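Local structure of 3-phosphoshikimate 1-carboxyvinyltransferase (Streptomyces sviceus, 7M0O) at residues A[327-339]-A[343-357]. The protein probably transfers the enolpyruvyl group of phosphoenolpyruvate to the 5-hydroxyl of shikimate 3-phosphate, a late step on the route to chorismate and the aromatic amino acids. Numbering follows the deposited sequence.
Sequences LEACAENLRRLGV and TGPDWIEIHPGPATG
Helix 327-336 lies along one face of the four-stranded mixed sheet 286-289, 311-314, 347-351, 340-344, nearly parallel to strand 347-351 (18°, axes 9.4 Å apart), and Leu327 fits into the hairpin end of that sheet. With CG anti to the backbone N (chi1 -159°), Leu327 sends CD2 to Thr343 CG2 at 3.6 Å, while CD1 lies against the backbone of Trp347. The Leu327 and Ile348 side chains run past each other in opposite directions, CD2 of the leucine 4.0 Å from CB of the isoleucine. A glycine in place of Leu327 would probably open a gap at the hairpin end, taking from Thr343 CG2 and Ile348 CB the leucine methyl packed on them. Ile348, its CG1 likewise extended, pushes CD1 under the first turn, where it meets Cys330 CB and Ala331 CB. One turn on, Leu334 crosses Ile350 at about a right angle, CD1 to CG1 3.7 Å. Glu328 turns its carboxylate to Arg320 in a salt bridge.

The helix closes with a Schellman motif at Gly338, whose positive phi suits glycine: a CB would jam against the preceding carbonyl. Beyond it, Val339 packs CG1 on Ile350 CG2 at 3.8 Å. The chain leaving the strand returns to this end, where Thr356 N donates to Leu337 O at 2.9 Å (162° at the hydrogen). A water bridges that same oxygen to Thr356 OG1; another lies within hydrogen-bonding distance of both Arg336 O and Thr356 O. A helix running into an antiparallel hairpin and lying on the sheet that hairpin completes fits the EPSP synthase fold, built from repeated βαβαββ units.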
loop_
_atom_site.group_PDB
_atom_site.type_symbol
_atom_site.label_atom_id
_atom_site.label_comp_id
_atom_site.label_asym_id
_atom_site.label_seq_id
_atom_site.Cartn_x
_atom_site.Cartn_y
_atom_site.Cartn_z
ATOM N N LEU A 327 -18.178 9.021 -3.749
ATOM C CA LEU A 327 -19.530 9.076 -3.216
ATOM C C LEU A 327 -20.537 9.257 -4.347
ATOM O O LEU A 327 -21.481 8.473 -4.480
ATOM C CB LEU A 327 -19.629 10.197 -2.176
ATOM C CG LEU A 327 -20.761 10.149 -1.140
ATOM C CD1 LEU A 327 -20.450 10.960 0.130
ATOM C CD2 LEU A 327 -22.066 10.630 -1.753
ATOM N N GLU A 328 -20.308 10.241 -5.222
ATOM C CA GLU A 328 -21.235 10.448 -6.332
ATOM C C GLU A 328 -21.210 9.282 -7.311
ATOM O O GLU A 328 -22.249 8.933 -7.882
ATOM C CB GLU A 328 -20.913 11.746 -7.067
ATOM C CG GLU A 328 -21.179 13.007 -6.279
ATOM C CD GLU A 328 -22.655 13.245 -5.989
ATOM O OE1 GLU A 328 -23.516 12.890 -6.820
ATOM O OE2 GLU A 328 -22.955 13.778 -4.909
ATOM N N ALA A 329 -20.029 8.698 -7.555
ATOM C CA ALA A 329 -19.925 7.591 -8.503
ATOM C C ALA A 329 -20.679 6.362 -8.008
ATOM O O ALA A 329 -21.340 5.676 -8.795
ATOM C CB ALA A 329 -18.457 7.247 -8.757
ATOM N N CYS A 330 -20.607 6.081 -6.706
ATOM C CA CYS A 330 -21.399 4.994 -6.145
ATOM C C CYS A 330 -22.892 5.260 -6.289
ATOM O O CYS A 330 -23.659 4.368 -6.670
ATOM C CB CYS A 330 -21.015 4.773 -4.678
ATOM S SG CYS A 330 -19.455 3.872 -4.488
ATOM N N ALA A 331 -23.326 6.481 -5.961
ATOM C CA ALA A 331 -24.738 6.813 -6.082
ATOM C C ALA A 331 -25.202 6.724 -7.531
ATOM O O ALA A 331 -26.275 6.181 -7.823
ATOM C CB ALA A 331 -25.000 8.212 -5.523
ATOM N N GLU A 332 -24.411 7.260 -8.454
ATOM C CA GLU A 332 -24.835 7.257 -9.847
ATOM C C GLU A 332 -24.996 5.832 -10.362
ATOM O O GLU A 332 -25.968 5.519 -11.055
ATOM C CB GLU A 332 -23.840 8.036 -10.704
ATOM C CG GLU A 332 -24.291 8.198 -12.148
ATOM C CD GLU A 332 -23.213 8.780 -13.048
ATOM O OE1 GLU A 332 -22.103 9.092 -12.555
ATOM O OE2 GLU A 332 -23.486 8.925 -14.258
ATOM N N ASN A 333 -24.061 4.947 -10.018
ATOM C CA ASN A 333 -24.120 3.587 -10.543
ATOM C C ASN A 333 -25.215 2.775 -9.860
ATOM O O ASN A 333 -25.892 1.970 -10.508
ATOM C CB ASN A 333 -22.746 2.934 -10.399
ATOM C CG ASN A 333 -21.795 3.361 -11.515
ATOM O OD1 ASN A 333 -22.058 3.108 -12.701
ATOM N ND2 ASN A 333 -20.713 4.036 -11.154
ATOM N N LEU A 334 -25.429 2.998 -8.558
ATOM C CA LEU A 334 -26.506 2.310 -7.853
ATOM C C LEU A 334 -27.860 2.720 -8.415
ATOM O O LEU A 334 -28.761 1.883 -8.572
ATOM C CB LEU A 334 -26.424 2.608 -6.355
ATOM C CG LEU A 334 -25.442 1.749 -5.562
ATOM C CD1 LEU A 334 -25.165 2.350 -4.165
ATOM C CD2 LEU A 334 -25.956 0.324 -5.458
ATOM N N ARG A 335 -28.001 3.997 -8.773
ATOM C CA ARG A 335 -29.261 4.470 -9.336
ATOM C C ARG A 335 -29.489 3.895 -10.725
ATOM O O ARG A 335 -30.626 3.582 -11.094
ATOM C CB ARG A 335 -29.269 5.995 -9.376
ATOM C CG ARG A 335 -29.493 6.635 -8.009
ATOM C CD ARG A 335 -29.135 8.126 -8.039
ATOM N NE ARG A 335 -29.426 8.787 -6.773
ATOM C CZ ARG A 335 -28.729 9.817 -6.305
ATOM N NH1 ARG A 335 -27.702 10.299 -7.002
ATOM N NH2 ARG A 335 -29.054 10.370 -5.147
ATOM N N ARG A 336 -28.420 3.760 -11.504
ATOM C CA ARG A 336 -28.538 3.133 -12.817
ATOM C C ARG A 336 -29.027 1.693 -12.699
ATOM O O ARG A 336 -29.722 1.193 -13.594
ATOM C CB ARG A 336 -27.195 3.194 -13.547
ATOM C CG ARG A 336 -27.266 2.825 -15.020
ATOM C CD ARG A 336 -25.948 3.124 -15.723
ATOM N NE ARG A 336 -25.588 4.527 -15.567
ATOM C CZ ARG A 336 -24.349 4.989 -15.647
ATOM N NH1 ARG A 336 -23.347 4.155 -15.881
ATOM N NH2 ARG A 336 -24.110 6.282 -15.492
ATOM N N LEU A 337 -28.685 1.021 -11.603
ATOM C CA LEU A 337 -29.159 -0.332 -11.332
ATOM C C LEU A 337 -30.583 -0.377 -10.788
ATOM O O LEU A 337 -31.117 -1.474 -10.582
ATOM C CB LEU A 337 -28.210 -1.026 -10.349
ATOM C CG LEU A 337 -26.745 -1.104 -10.779
ATOM C CD1 LEU A 337 -25.891 -1.676 -9.649
ATOM C CD2 LEU A 337 -26.611 -1.943 -12.046
ATOM N N GLY A 338 -31.217 0.765 -10.542
ATOM C CA GLY A 338 -32.575 0.785 -10.031
ATOM C C GLY A 338 -32.720 0.948 -8.532
ATOM O O GLY A 338 -33.844 0.848 -8.015
ATOM N N VAL A 339 -31.627 1.203 -7.825
ATOM C CA VAL A 339 -31.597 1.314 -6.367
ATOM C C VAL A 339 -31.789 2.770 -5.960
ATOM O O VAL A 339 -31.179 3.668 -6.544
ATOM C CB VAL A 339 -30.261 0.758 -5.836
ATOM C CG1 VAL A 339 -30.208 0.807 -4.324
ATOM C CG2 VAL A 339 -30.047 -0.664 -6.324
ATOM N N THR A 343 -27.933 11.282 -0.790
ATOM C CA THR A 343 -26.581 11.682 -0.414
ATOM C C THR A 343 -26.597 13.029 0.295
ATOM O O THR A 343 -27.531 13.830 0.158
ATOM C CB THR A 343 -25.616 11.757 -1.613
ATOM O OG1 THR A 343 -26.002 12.824 -2.493
ATOM C CG2 THR A 343 -25.554 10.431 -2.390
ATOM N N GLY A 344 -25.535 13.262 1.065
ATOM C CA GLY A 344 -25.286 14.540 1.677
ATOM C C GLY A 344 -23.822 14.895 1.564
ATOM O O GLY A 344 -23.033 14.209 0.899
ATOM N N PRO A 345 -23.423 15.984 2.215
ATOM C CA PRO A 345 -22.030 16.437 2.072
ATOM C C PRO A 345 -21.007 15.350 2.322
ATOM O O PRO A 345 -20.010 15.273 1.593
ATOM C CB PRO A 345 -21.926 17.565 3.104
ATOM C CG PRO A 345 -23.296 18.107 3.173
ATOM C CD PRO A 345 -24.244 16.937 2.982
ATOM N N ASP A 346 -21.240 14.486 3.313
ATOM C CA ASP A 346 -20.232 13.503 3.686
ATOM C C ASP A 346 -20.846 12.151 4.011
ATOM O O ASP A 346 -20.304 11.405 4.840
ATOM C CB ASP A 346 -19.402 13.992 4.876
ATOM C CG ASP A 346 -20.232 14.210 6.141
ATOM O OD1 ASP A 346 -21.479 14.141 6.098
ATOM O OD2 ASP A 346 -19.622 14.471 7.202
ATOM N N TRP A 347 -21.966 11.816 3.373
ATOM C CA TRP A 347 -22.657 10.567 3.666
ATOM C C TRP A 347 -23.424 10.104 2.435
ATOM O O TRP A 347 -23.724 10.886 1.528
ATOM C CB TRP A 347 -23.599 10.703 4.880
ATOM C CG TRP A 347 -24.714 11.734 4.750
ATOM C CD1 TRP A 347 -24.694 13.024 5.213
ATOM C CD2 TRP A 347 -26.000 11.546 4.140
ATOM N NE1 TRP A 347 -25.903 13.642 4.943
ATOM C CE2 TRP A 347 -26.714 12.761 4.275
ATOM C CE3 TRP A 347 -26.613 10.472 3.486
ATOM C CZ2 TRP A 347 -28.012 12.927 3.785
ATOM C CZ3 TRP A 347 -27.916 10.636 3.003
ATOM C CH2 TRP A 347 -28.592 11.860 3.144
ATOM N N ILE A 348 -23.712 8.802 2.407
ATOM C CA ILE A 348 -24.535 8.185 1.368
ATOM C C ILE A 348 -25.434 7.151 2.033
ATOM O O ILE A 348 -24.976 6.381 2.884
ATOM C CB ILE A 348 -23.654 7.564 0.268
ATOM C CG1 ILE A 348 -24.517 6.864 -0.791
ATOM C CG2 ILE A 348 -22.621 6.593 0.856
ATOM C CD1 ILE A 348 -23.724 6.440 -2.027
ATOM N N GLU A 349 -26.722 7.149 1.667
ATOM C CA GLU A 349 -27.698 6.226 2.242
ATOM C C GLU A 349 -28.326 5.419 1.109
ATOM O O GLU A 349 -28.904 5.990 0.171
ATOM C CB GLU A 349 -28.765 6.958 3.060
ATOM C CG GLU A 349 -29.663 6.004 3.859
ATOM C CD GLU A 349 -30.410 6.664 5.020
ATOM O OE1 GLU A 349 -30.033 7.772 5.458
ATOM O OE2 GLU A 349 -31.390 6.057 5.505
ATOM N N ILE A 350 -28.181 4.103 1.185
ATOM C CA ILE A 350 -28.583 3.185 0.133
ATOM C C ILE A 350 -29.795 2.397 0.615
ATOM O O ILE A 350 -29.762 1.780 1.685
ATOM C CB ILE A 350 -27.429 2.240 -0.248
ATOM C CG1 ILE A 350 -26.209 3.044 -0.715
ATOM C CG2 ILE A 350 -27.885 1.249 -1.326
ATOM C CD1 ILE A 350 -24.887 2.448 -0.363
ATOM N N HIS A 351 -30.848 2.376 -0.199
ATOM C CA HIS A 351 -32.081 1.711 0.182
ATOM C C HIS A 351 -32.231 0.417 -0.600
ATOM O O HIS A 351 -32.342 0.452 -1.838
ATOM C CB HIS A 351 -33.265 2.647 -0.054
ATOM C CG HIS A 351 -33.196 3.870 0.808
ATOM N ND1 HIS A 351 -33.747 3.910 2.069
ATOM C CD2 HIS A 351 -32.589 5.066 0.623
ATOM C CE1 HIS A 351 -33.512 5.090 2.613
ATOM N NE2 HIS A 351 -32.807 5.810 1.758
ATOM N N PRO A 352 -32.201 -0.731 0.072
ATOM C CA PRO A 352 -32.196 -2.010 -0.641
ATOM C C PRO A 352 -33.468 -2.228 -1.439
ATOM O O PRO A 352 -34.537 -1.694 -1.129
ATOM C CB PRO A 352 -32.064 -3.049 0.481
ATOM C CG PRO A 352 -32.408 -2.325 1.743
ATOM C CD PRO A 352 -32.027 -0.892 1.525
ATOM N N GLY A 353 -33.332 -3.051 -2.471
ATOM C CA GLY A 353 -34.415 -3.373 -3.368
ATOM C C GLY A 353 -33.879 -4.067 -4.601
ATOM O O GLY A 353 -32.667 -4.252 -4.757
ATOM N N PRO A 354 -34.773 -4.472 -5.510
ATOM C CA PRO A 354 -34.329 -5.205 -6.702
ATOM C C PRO A 354 -33.420 -4.357 -7.578
ATOM O O PRO A 354 -33.604 -3.145 -7.715
ATOM C CB PRO A 354 -35.641 -5.539 -7.421
ATOM C CG PRO A 354 -36.713 -5.376 -6.375
ATOM C CD PRO A 354 -36.238 -4.312 -5.459
ATOM N N ALA A 355 -32.428 -5.005 -8.172
ATOM C CA ALA A 355 -31.487 -4.324 -9.044
ATOM C C ALA A 355 -31.432 -5.022 -10.391
ATOM O O ALA A 355 -31.614 -6.240 -10.488
ATOM C CB ALA A 355 -30.080 -4.265 -8.427
ATOM N N THR A 356 -31.162 -4.230 -11.423
ATOM C CA THR A 356 -31.137 -4.672 -12.811
ATOM C C THR A 356 -29.787 -4.324 -13.413
ATOM O O THR A 356 -29.281 -3.222 -13.196
ATOM C CB THR A 356 -32.241 -3.982 -13.625
ATOM O OG1 THR A 356 -33.524 -4.288 -13.059
ATOM C CG2 THR A 356 -32.227 -4.442 -15.075
ATOM N N GLY A 357 -29.233 -5.239 -14.210
ATOM C CA GLY A 357 -27.890 -5.048 -14.735
ATOM C C GLY A 357 -27.791 -3.870 -15.688
ATOM O O GLY A 357 -28.737 -3.520 -16.395
HETATM O O HOH W 1 -30.581 -0.952 -14.913
HETATM O O HOH W 2 -33.882 -1.713 -12.330
#